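Local coordinates for AgaA (Rhizobium radiobacter, PDB 6HLX), which binds the opine agropinic acid as the periplasmic solute-binding protein of an ABC import system in a plant-pathogenic agrobacterium, at residues S9-T14 with Y193-D198; F249-K254 with N320-R325; T384-L389 with K431-F436. One frame throughout, in Å; residues are numbered along the deposited sequence. Where two conformers were deposited one is given.

Interaction 1. Residues S9-T14 with Y193-D198; sequences SGEPST and YVFYSD
Glu11 lays the aliphatic part of its side chain over one face of the Phe195 ring: CB stands 3.8 Å from the ring centroid, 20° off the normal, a CH-pi contact. CG is anti to the backbone N (chi1 175°) and the chain runs on extended, which carries it across the ring until OE1 lies 3.4 Å from Phe195 CE2. The carboxylate plane is turned 27° from the ring plane, and OE1 is hydrogen-bonded by Trp166 NE1 and Gly169 N. Pro12 crosses the ring at about a right angle, its CD 3.5 Å from Phe195 CE1. No direct hydrogen bond joins 9-14 to 193-198. Two waters lie between them: one is within hydrogen-bonding distance of Ser9 O (2.7 Å) and Ser197 O (2.9 Å), while the other accepts from Glu11 N and, in one of two Ser197 conformers, lies 2.7 Å from Ser197 OG. Ser9, whose OG is bonded to Tyr332 OH, has its side chain about 5 Å from the bound agropinic acid. The loop leaving strand 3-8 folds over the end of the neighbouring parallel strand 190-195, in keeping with the periplasmic binding protein fold, where loops following sheet strands line the ligand cleft.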
loop_
_atom_site.group_PDB
_atom_site.type_symbol
_atom_site.label_atom_id
_atom_site.label_comp_id
_atom_site.label_asym_id
_atom_site.label_seq_id
_atom_site.Cartn_x
_atom_site.Cartn_y
_atom_site.Cartn_z
ATOM N N SER A 9 -9.130 1.592 11.261
ATOM C CA SER A 9 -9.852 0.351 10.972
ATOM C C SER A 9 -9.249 -0.879 11.643
ATOM O O SER A 9 -9.802 -1.975 11.506
ATOM C CB SER A 9 -9.970 0.133 9.462
ATOM O OG SER A 9 -8.683 -0.063 8.911
ATOM N N GLY A 10 -8.133 -0.695 12.353
ATOM C CA GLY A 10 -7.509 -1.787 13.087
ATOM C C GLY A 10 -6.322 -1.350 13.911
ATOM O O GLY A 10 -5.802 -0.247 13.736
ATOM N N GLU A 11 -5.839 -2.271 14.733
ATOM C CA GLU A 11 -4.646 -2.043 15.524
ATOM C C GLU A 11 -3.430 -2.487 14.702
ATOM O O GLU A 11 -3.405 -3.624 14.223
ATOM C CB GLU A 11 -4.733 -2.841 16.837
ATOM C CG GLU A 11 -3.479 -2.774 17.688
ATOM C CD GLU A 11 -3.657 -3.250 19.123
ATOM O OE1 GLU A 11 -2.891 -2.790 19.999
ATOM O OE2 GLU A 11 -4.561 -4.080 19.379
ATOM N N PRO A 12 -2.388 -1.644 14.565
ATOM C CA PRO A 12 -1.204 -2.090 13.801
ATOM C C PRO A 12 -0.559 -3.321 14.445
ATOM O O PRO A 12 -0.375 -3.376 15.674
ATOM C CB PRO A 12 -0.249 -0.891 13.903
ATOM C CG PRO A 12 -1.185 0.310 14.066
ATOM C CD PRO A 12 -2.263 -0.236 14.991
ATOM N N SER A 13 -0.221 -4.316 13.621
ATOM C CA SER A 13 0.459 -5.525 14.107
ATOM C C SER A 13 1.890 -5.161 14.541
ATOM O O SER A 13 2.444 -5.782 15.449
ATOM C CB SER A 13 0.498 -6.579 13.006
ATOM O OG SER A 13 1.168 -6.048 11.877
ATOM N N THR A 14 2.458 -4.111 13.913
ATOM C CA THR A 14 3.791 -3.589 14.224
ATOM C C THR A 14 3.983 -2.180 13.680
ATOM O O THR A 14 3.346 -1.795 12.697
ATOM C CB THR A 14 4.919 -4.515 13.698
ATOM O OG1 THR A 14 6.173 -4.013 14.199
ATOM C CG2 THR A 14 4.963 -4.610 12.160
ATOM N N TYR A 193 -4.754 7.721 18.026
ATOM C CA TYR A 193 -5.181 6.779 16.971
ATOM C C TYR A 193 -5.883 5.637 17.702
ATOM O O TYR A 193 -5.210 4.829 18.335
ATOM C CB TYR A 193 -3.963 6.271 16.165
ATOM C CG TYR A 193 -3.343 7.353 15.310
ATOM C CD1 TYR A 193 -3.841 7.640 14.038
ATOM C CD2 TYR A 193 -2.258 8.095 15.771
ATOM C CE1 TYR A 193 -3.290 8.661 13.259
ATOM C CE2 TYR A 193 -1.686 9.105 14.992
ATOM C CZ TYR A 193 -2.228 9.407 13.751
ATOM O OH TYR A 193 -1.679 10.431 13.014
ATOM N N VAL A 194 -7.211 5.603 17.654
ATOM C CA VAL A 194 -8.057 4.651 18.395
ATOM C C VAL A 194 -8.468 3.516 17.454
ATOM O O VAL A 194 -8.903 3.762 16.332
ATOM C CB VAL A 194 -9.285 5.375 18.995
ATOM C CG1 VAL A 194 -10.090 4.431 19.897
ATOM C CG2 VAL A 194 -8.868 6.641 19.771
ATOM N N PHE A 195 -8.362 2.295 17.921
ATOM C CA PHE A 195 -8.612 1.124 17.073
ATOM C C PHE A 195 -10.058 0.689 17.099
ATOM O O PHE A 195 -10.564 0.309 18.164
ATOM C CB PHE A 195 -7.715 -0.041 17.535
ATOM C CG PHE A 195 -6.285 0.367 17.854
ATOM C CD1 PHE A 195 -5.558 1.168 16.977
ATOM C CD2 PHE A 195 -5.646 -0.115 18.987
ATOM C CE1 PHE A 195 -4.243 1.542 17.268
ATOM C CE2 PHE A 195 -4.315 0.236 19.269
ATOM C CZ PHE A 195 -3.630 1.068 18.415
ATOM N N TYR A 196 -10.715 0.718 15.928
ATOM C CA TYR A 196 -12.102 0.250 15.777
ATOM C C TYR A 196 -12.146 -0.839 14.706
ATOM O O TYR A 196 -12.357 -0.529 13.527
ATOM C CB TYR A 196 -13.038 1.403 15.396
ATOM C CG TYR A 196 -13.266 2.412 16.493
ATOM C CD1 TYR A 196 -14.295 2.244 17.420
ATOM C CD2 TYR A 196 -12.509 3.575 16.563
ATOM C CE1 TYR A 196 -14.529 3.189 18.419
ATOM C CE2 TYR A 196 -12.746 4.535 17.544
ATOM C CZ TYR A 196 -13.741 4.327 18.485
ATOM O OH TYR A 196 -13.967 5.281 19.456
ATOM N N SER A 197 -11.929 -2.114 15.109
ATOM C CA SER A 197 -11.906 -3.227 14.165
ATOM C C SER A 197 -13.279 -3.583 13.582
ATOM O O SER A 197 -13.346 -4.116 12.473
ATOM C CB SER A 197 -11.236 -4.440 14.794
ATOM O OG SER A 197 -9.927 -4.027 15.152
ATOM N N ASP A 198 -14.370 -3.300 14.317
ATOM C CA ASP A 198 -15.712 -3.563 13.794
ATOM C C ASP A 198 -16.111 -2.239 13.079
ATOM O O ASP A 198 -16.200 -1.199 13.746
ATOM C CB ASP A 198 -16.689 -3.912 14.933
ATOM C CG ASP A 198 -18.128 -3.994 14.452
ATOM O OD1 ASP A 198 -18.703 -2.935 14.127
ATOM O OD2 ASP A 198 -18.667 -5.116 14.375
HETATM O O HOH W 1 -12.190 -2.597 10.325
HETATM O O HOH W 2 -7.393 -4.758 14.684
#

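Interaction 2. Residues F249-K254 with N320-R325; sequences FEPFSK and NGFEVR
Phe322 presents a ring face to Pro251, a CH-pi contact between the 3-10 segment 250-253 and the strand that includes Val324. Pro251 CB sits 3.8 Å from the Phe322 centroid and 17° off its normal, displaced toward the rim, while Pro251 CG lies nearer Phe322 CG. Phe322 CG lies between its backbone N and carbonyl carbon (chi1 53°), and this rotation carries the ring out to the proline.

Between aromatic rings across the contact the approach is by edges and oblique margins, not by stacked faces. Phe322 CE1 meets the edge of Phe249, in its plane, 3.9 Å from CE2. Phe252 CE1 comes obliquely to Phe322 CZ at 4.0 Å. Within 249-254 itself, Phe249 CD2 sits over a face of the Phe252 ring.

Aliphatic contact is centred on Val324. Its CG2, anti to the backbone N, points between two rings, 3.5 Å from Phe249 CE2 and 3.7 Å from Phe252 CE2, and is oblique to both.

Glu323 O lies at the edge of the Phe249 ring, near its plane, 3.4 Å from CZ. Hydrogen bonds lie within the turn: Glu250 O accepts from both Ser253 N and Ser253 OG, the latter at 2.7 Å in the carbonyl plane, which ties the turn together.

The turn connects strand 240-245 to helix 255-264, with Lys254 at the helix N-cap position. Phe252 continues inward against Val257 and Ile261 of that helix and meets Phe245 edge-to-face. Strands 240-245, 322-327 and 351-356 belong to one mixed sheet, with 374-379 between the first two; 322-327 and 351-356 pair in parallel, Val324 also touching Ile351 and Val353.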
loop_
_atom_site.group_PDB
_atom_site.type_symbol
_atom_site.label_atom_id
_atom_site.label_comp_id
_atom_site.label_asym_id
_atom_site.label_seq_id
_atom_site.Cartn_x
_atom_site.Cartn_y
_atom_site.Cartn_z
ATOM N N PHE A 249 0.970 -23.594 -6.002
ATOM C CA PHE A 249 -0.266 -24.388 -5.983
ATOM C C PHE A 249 -0.446 -24.746 -7.452
ATOM O O PHE A 249 -0.697 -23.862 -8.281
ATOM C CB PHE A 249 -1.457 -23.590 -5.410
ATOM C CG PHE A 249 -2.748 -24.379 -5.341
ATOM C CD1 PHE A 249 -2.918 -25.388 -4.398
ATOM C CD2 PHE A 249 -3.798 -24.101 -6.206
ATOM C CE1 PHE A 249 -4.117 -26.113 -4.334
ATOM C CE2 PHE A 249 -4.996 -24.822 -6.142
ATOM C CZ PHE A 249 -5.147 -25.825 -5.210
ATOM N N GLU A 250 -0.214 -26.027 -7.795
ATOM C CA GLU A 250 -0.153 -26.506 -9.178
ATOM C C GLU A 250 -1.211 -25.881 -10.146
ATOM O O GLU A 250 -0.765 -25.307 -11.140
ATOM C CB GLU A 250 -0.150 -28.036 -9.258
ATOM C CG GLU A 250 0.192 -28.531 -10.656
ATOM C CD GLU A 250 0.812 -29.911 -10.779
ATOM O OE1 GLU A 250 0.889 -30.639 -9.763
ATOM O OE2 GLU A 250 1.227 -30.262 -11.908
ATOM N N PRO A 251 -2.546 -25.902 -9.908
ATOM C CA PRO A 251 -3.468 -25.254 -10.871
ATOM C C PRO A 251 -3.138 -23.775 -11.156
ATOM O O PRO A 251 -3.254 -23.320 -12.295
ATOM C CB PRO A 251 -4.838 -25.390 -10.178
ATOM C CG PRO A 251 -4.703 -26.617 -9.345
ATOM C CD PRO A 251 -3.303 -26.561 -8.818
ATOM N N PHE A 252 -2.652 -23.048 -10.138
ATOM C CA PHE A 252 -2.330 -21.614 -10.263
ATOM C C PHE A 252 -0.993 -21.323 -10.939
ATOM O O PHE A 252 -0.622 -20.162 -11.055
ATOM C CB PHE A 252 -2.410 -20.931 -8.889
ATOM C CG PHE A 252 -3.797 -20.907 -8.302
ATOM C CD1 PHE A 252 -4.922 -21.017 -9.118
ATOM C CD2 PHE A 252 -3.987 -20.689 -6.945
ATOM C CE1 PHE A 252 -6.205 -21.004 -8.570
ATOM C CE2 PHE A 252 -5.269 -20.640 -6.404
ATOM C CZ PHE A 252 -6.368 -20.783 -7.219
ATOM N N SER A 253 -0.251 -22.364 -11.341
ATOM C CA SER A 253 0.994 -22.171 -12.085
ATOM C C SER A 253 0.638 -22.031 -13.566
ATOM O O SER A 253 1.518 -21.761 -14.382
ATOM C CB SER A 253 1.913 -23.376 -11.907
ATOM O OG SER A 253 1.410 -24.523 -12.570
ATOM N N LYS A 254 -0.652 -22.256 -13.911
ATOM C CA LYS A 254 -1.127 -22.265 -15.293
ATOM C C LYS A 254 -1.848 -20.994 -15.725
ATOM O O LYS A 254 -2.910 -20.698 -15.180
ATOM C CB LYS A 254 -2.013 -23.500 -15.561
ATOM C CG LYS A 254 -1.282 -24.812 -15.304
ATOM C CD LYS A 254 -2.210 -26.003 -15.279
ATOM C CE LYS A 254 -1.509 -27.272 -14.830
ATOM N NZ LYS A 254 -0.412 -27.678 -15.751
ATOM N N ASN A 320 -13.017 -31.506 -14.260
ATOM C CA ASN A 320 -13.895 -31.600 -13.096
ATOM C C ASN A 320 -13.549 -30.554 -12.045
ATOM O O ASN A 320 -14.039 -30.646 -10.925
ATOM C CB ASN A 320 -13.817 -33.009 -12.499
ATOM C CG ASN A 320 -14.157 -34.086 -13.502
ATOM O OD1 ASN A 320 -13.375 -35.012 -13.744
ATOM N ND2 ASN A 320 -15.323 -33.969 -14.122
ATOM N N GLY A 321 -12.721 -29.573 -12.411
ATOM C CA GLY A 321 -12.292 -28.516 -11.501
ATOM C C GLY A 321 -11.317 -29.029 -10.464
ATOM O O GLY A 321 -10.591 -30.000 -10.716
ATOM N N PHE A 322 -11.296 -28.391 -9.279
ATOM C CA PHE A 322 -10.396 -28.769 -8.187
ATOM C C PHE A 322 -10.848 -28.104 -6.900
ATOM O O PHE A 322 -11.703 -27.208 -6.939
ATOM C CB PHE A 322 -8.923 -28.370 -8.506
ATOM C CG PHE A 322 -8.708 -26.914 -8.885
ATOM C CD1 PHE A 322 -8.515 -25.943 -7.906
ATOM C CD2 PHE A 322 -8.694 -26.521 -10.221
ATOM C CE1 PHE A 322 -8.315 -24.593 -8.254
ATOM C CE2 PHE A 322 -8.504 -25.178 -10.570
ATOM C CZ PHE A 322 -8.320 -24.219 -9.585
ATOM N N GLU A 323 -10.237 -28.501 -5.771
ATOM C CA GLU A 323 -10.516 -27.901 -4.463
ATOM C C GLU A 323 -9.392 -26.914 -4.141
ATOM O O GLU A 323 -8.225 -27.169 -4.459
ATOM C CB GLU A 323 -10.594 -28.978 -3.373
ATOM C CG GLU A 323 -11.651 -30.043 -3.635
ATOM C CD GLU A 323 -11.809 -31.124 -2.579
ATOM O OE1 GLU A 323 -12.863 -31.801 -2.592
ATOM O OE2 GLU A 323 -10.889 -31.300 -1.745
ATOM N N VAL A 324 -9.732 -25.779 -3.500
ATOM C CA VAL A 324 -8.741 -24.765 -3.176
ATOM C C VAL A 324 -9.225 -23.957 -1.977
ATOM O O VAL A 324 -10.423 -23.906 -1.721
ATOM C CB VAL A 324 -8.467 -23.854 -4.421
ATOM C CG1 VAL A 324 -9.709 -23.077 -4.839
ATOM C CG2 VAL A 324 -7.274 -22.917 -4.220
ATOM N N ARG A 325 -8.305 -23.283 -1.295
ATOM C CA ARG A 325 -8.651 -22.408 -0.188
ATOM C C ARG A 325 -8.347 -20.971 -0.572
ATOM O O ARG A 325 -7.281 -20.704 -1.125
ATOM C CB ARG A 325 -7.866 -22.779 1.076
ATOM C CG ARG A 325 -8.107 -24.223 1.554
ATOM C CD ARG A 325 -7.715 -24.396 3.012
ATOM N NE ARG A 325 -8.662 -23.733 3.913
ATOM C CZ ARG A 325 -9.735 -24.314 4.445
ATOM N NH1 ARG A 325 -10.017 -25.584 4.176
ATOM N NH2 ARG A 325 -10.536 -23.628 5.252
#

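Interaction 3. Residues T384-L389 with K431-F436; sequences TDADWL and KIYDAF
Ala386 sets its methyl on one face of the Tyr433 ring as a small bump against a flat wall: CB is 3.8 Å from the centroid and 16° off the normal, nearest to CE2 and CZ. The second projection is Leu389. Its CD1 enters the angle between two aromatic side chains of helix 426-443, 3.9 Å from Tyr433 CD1 and 3.7 Å from Phe436 CE2, while CD2 also rests against Phe436 CE2. Both rings receive CD1 obliquely. The two side chains that flank it stand three residues apart on the helix and differ in their first torsion: Tyr433 CG is anti to its carbonyl carbon (chi1 -67°), whereas Phe436 CG is anti to the backbone N (chi1 156°).

At the far end of Tyr433 the fit becomes polar. Its OH donates to a water at 2.6 Å, and that water donates to Asp387 OD1 at 2.7 Å, linking the hydroxyl to the carboxylate. OD1 is also held by Ser390 OG and by a salt bridge to Arg421 NE; the Tyr433 hydroxyl is further bonded to Arg429 NH1. Ala386 projects from a type I turn, Asp385 to Trp388, in which Asp387 N meets Asp385 OD2 at 2.8 Å from above the carboxylate plane, a capping bond ahead of the helix. The same OD2 forms a salt bridge with Arg429 NH1, so one arginine serves both segments.

The turn leads into helix 388-393, which packs against helix 426-443. Helix 411-422 lies alongside, its Leu417 touching both Leu389 and Phe436, and Tyr393 meets the Phe436 ring edge-to-face. Asp129 of helix 127-131 borders the loop at Asp385.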
loop_
_atom_site.group_PDB
_atom_site.type_symbol
_atom_site.label_atom_id
_atom_site.label_comp_id
_atom_site.label_asym_id
_atom_site.label_seq_id
_atom_site.Cartn_x
_atom_site.Cartn_y
_atom_site.Cartn_z
ATOM N N THR A 384 3.750 6.384 -7.634
ATOM C CA THR A 384 2.989 6.954 -8.738
ATOM C C THR A 384 3.801 7.008 -10.051
ATOM O O THR A 384 3.505 7.823 -10.910
ATOM C CB THR A 384 2.409 8.312 -8.366
ATOM O OG1 THR A 384 3.503 9.168 -8.059
ATOM C CG2 THR A 384 1.458 8.232 -7.186
ATOM N N ASP A 385 4.827 6.175 -10.182
ATOM C CA ASP A 385 5.561 6.025 -11.435
ATOM C C ASP A 385 5.059 4.692 -12.003
ATOM O O ASP A 385 4.682 3.789 -11.228
ATOM C CB ASP A 385 7.088 5.953 -11.203
ATOM C CG ASP A 385 7.842 5.717 -12.509
ATOM O OD1 ASP A 385 7.988 6.675 -13.293
ATOM O OD2 ASP A 385 8.203 4.556 -12.780
ATOM N N ALA A 386 5.154 4.514 -13.341
ATOM C CA ALA A 386 4.731 3.270 -14.009
ATOM C C ALA A 386 5.419 2.034 -13.412
ATOM O O ALA A 386 4.880 0.917 -13.518
ATOM C CB ALA A 386 5.048 3.343 -15.484
ATOM N N ASP A 387 6.622 2.213 -12.815
ATOM C CA ASP A 387 7.351 1.084 -12.221
ATOM C C ASP A 387 6.664 0.495 -10.978
ATOM O O ASP A 387 7.161 -0.489 -10.417
ATOM C CB ASP A 387 8.829 1.407 -11.943
ATOM C CG ASP A 387 9.647 0.162 -11.627
ATOM O OD1 ASP A 387 9.593 -0.803 -12.426
ATOM O OD2 ASP A 387 10.274 0.126 -10.547
ATOM N N TRP A 388 5.492 1.040 -10.573
ATOM C CA TRP A 388 4.715 0.395 -9.497
ATOM C C TRP A 388 4.457 -1.070 -9.915
ATOM O O TRP A 388 4.336 -1.956 -9.073
ATOM C CB TRP A 388 3.364 1.109 -9.268
ATOM C CG TRP A 388 2.336 0.961 -10.368
ATOM C CD1 TRP A 388 2.110 1.828 -11.401
ATOM C CD2 TRP A 388 1.301 -0.045 -10.452
ATOM N NE1 TRP A 388 1.030 1.403 -12.152
ATOM C CE2 TRP A 388 0.499 0.270 -11.575
ATOM C CE3 TRP A 388 0.973 -1.185 -9.680
ATOM C CZ2 TRP A 388 -0.637 -0.494 -11.929
ATOM C CZ3 TRP A 388 -0.137 -1.953 -10.045
ATOM C CH2 TRP A 388 -0.908 -1.623 -11.173
ATOM N N LEU A 389 4.405 -1.324 -11.237
ATOM C CA LEU A 389 4.188 -2.664 -11.786
ATOM C C LEU A 389 5.234 -3.686 -11.345
ATOM O O LEU A 389 4.901 -4.872 -11.229
ATOM C CB LEU A 389 4.112 -2.592 -13.322
ATOM C CG LEU A 389 2.888 -1.824 -13.863
ATOM C CD1 LEU A 389 3.097 -1.400 -15.347
ATOM C CD2 LEU A 389 1.595 -2.666 -13.681
ATOM N N LYS A 431 6.100 2.644 -25.042
ATOM C CA LYS A 431 6.141 1.480 -25.941
ATOM C C LYS A 431 6.474 0.215 -25.134
ATOM O O LYS A 431 5.970 -0.872 -25.430
ATOM C CB LYS A 431 7.241 1.657 -27.005
ATOM C CG LYS A 431 7.062 2.857 -27.934
ATOM C CD LYS A 431 8.201 2.861 -28.960
ATOM C CE LYS A 431 8.231 4.087 -29.834
ATOM N NZ LYS A 431 9.370 4.032 -30.789
ATOM N N ILE A 432 7.367 0.362 -24.142
ATOM C CA ILE A 432 7.805 -0.733 -23.280
ATOM C C ILE A 432 6.632 -1.210 -22.415
ATOM O O ILE A 432 6.366 -2.408 -22.358
ATOM C CB ILE A 432 9.026 -0.295 -22.429
ATOM C CG1 ILE A 432 10.238 0.043 -23.331
ATOM C CG2 ILE A 432 9.383 -1.385 -21.411
ATOM C CD1 ILE A 432 11.248 0.966 -22.649
ATOM N N TYR A 433 5.954 -0.287 -21.724
ATOM C CA TYR A 433 4.830 -0.682 -20.861
ATOM C C TYR A 433 3.653 -1.244 -21.681
ATOM O O TYR A 433 2.963 -2.149 -21.202
ATOM C CB TYR A 433 4.418 0.449 -19.911
ATOM C CG TYR A 433 5.508 0.712 -18.893
ATOM C CD1 TYR A 433 5.774 -0.206 -17.873
ATOM C CD2 TYR A 433 6.334 1.828 -18.999
ATOM C CE1 TYR A 433 6.804 0.007 -16.956
ATOM C CE2 TYR A 433 7.363 2.057 -18.085
ATOM C CZ TYR A 433 7.604 1.135 -17.075
ATOM O OH TYR A 433 8.654 1.314 -16.216
ATOM N N ASP A 434 3.452 -0.745 -22.921
ATOM C CA ASP A 434 2.400 -1.282 -23.789
ATOM C C ASP A 434 2.689 -2.755 -24.133
ATOM O O ASP A 434 1.771 -3.581 -24.129
ATOM C CB ASP A 434 2.266 -0.456 -25.074
ATOM C CG ASP A 434 1.626 0.911 -24.899
ATOM O OD1 ASP A 434 0.894 1.112 -23.891
ATOM O OD2 ASP A 434 1.857 1.785 -25.762
ATOM N N ALA A 435 3.971 -3.090 -24.424
ATOM C CA ALA A 435 4.358 -4.478 -24.703
ATOM C C ALA A 435 4.241 -5.324 -23.420
ATOM O O ALA A 435 3.807 -6.480 -23.473
ATOM C CB ALA A 435 5.777 -4.542 -25.263
ATOM N N PHE A 436 4.577 -4.726 -22.260
ATOM C CA PHE A 436 4.469 -5.415 -20.962
ATOM C C PHE A 436 2.997 -5.813 -20.730
ATOM O O PHE A 436 2.723 -6.944 -20.327
ATOM C CB PHE A 436 4.960 -4.506 -19.806
ATOM C CG PHE A 436 4.353 -4.916 -18.476
ATOM C CD1 PHE A 436 4.878 -5.982 -17.750
ATOM C CD2 PHE A 436 3.205 -4.298 -17.999
ATOM C CE1 PHE A 436 4.263 -6.415 -16.567
ATOM C CE2 PHE A 436 2.579 -4.747 -16.827
ATOM C CZ PHE A 436 3.127 -5.790 -16.111
HETATM O O HOH W 3 9.394 -0.979 -15.114
#

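Overall arrangement
The three contacts follow one another along the chain without touching. The centres of interactions 1 and 2, like those of 1 and 3, are about 34 Å apart, with nearest atoms about 21 Å apart; interactions 2 and 3 are closer, with centres about 29 Å and nearest atoms about 15 Å apart. Interactions 1 and 3 lie on opposite sides of the chain's centre. Agropinic acid relates most directly to interaction 1, whose Ser9 side chain is about 5 Å from it, whereas the Phe252 side chain of interaction 2 is about 14 Å away. Interaction 1 is also near a zinc site: the Phe195 side chain is about 5 Å from that of Glu171. Interaction 3 lies away from the zinc and ligand sites.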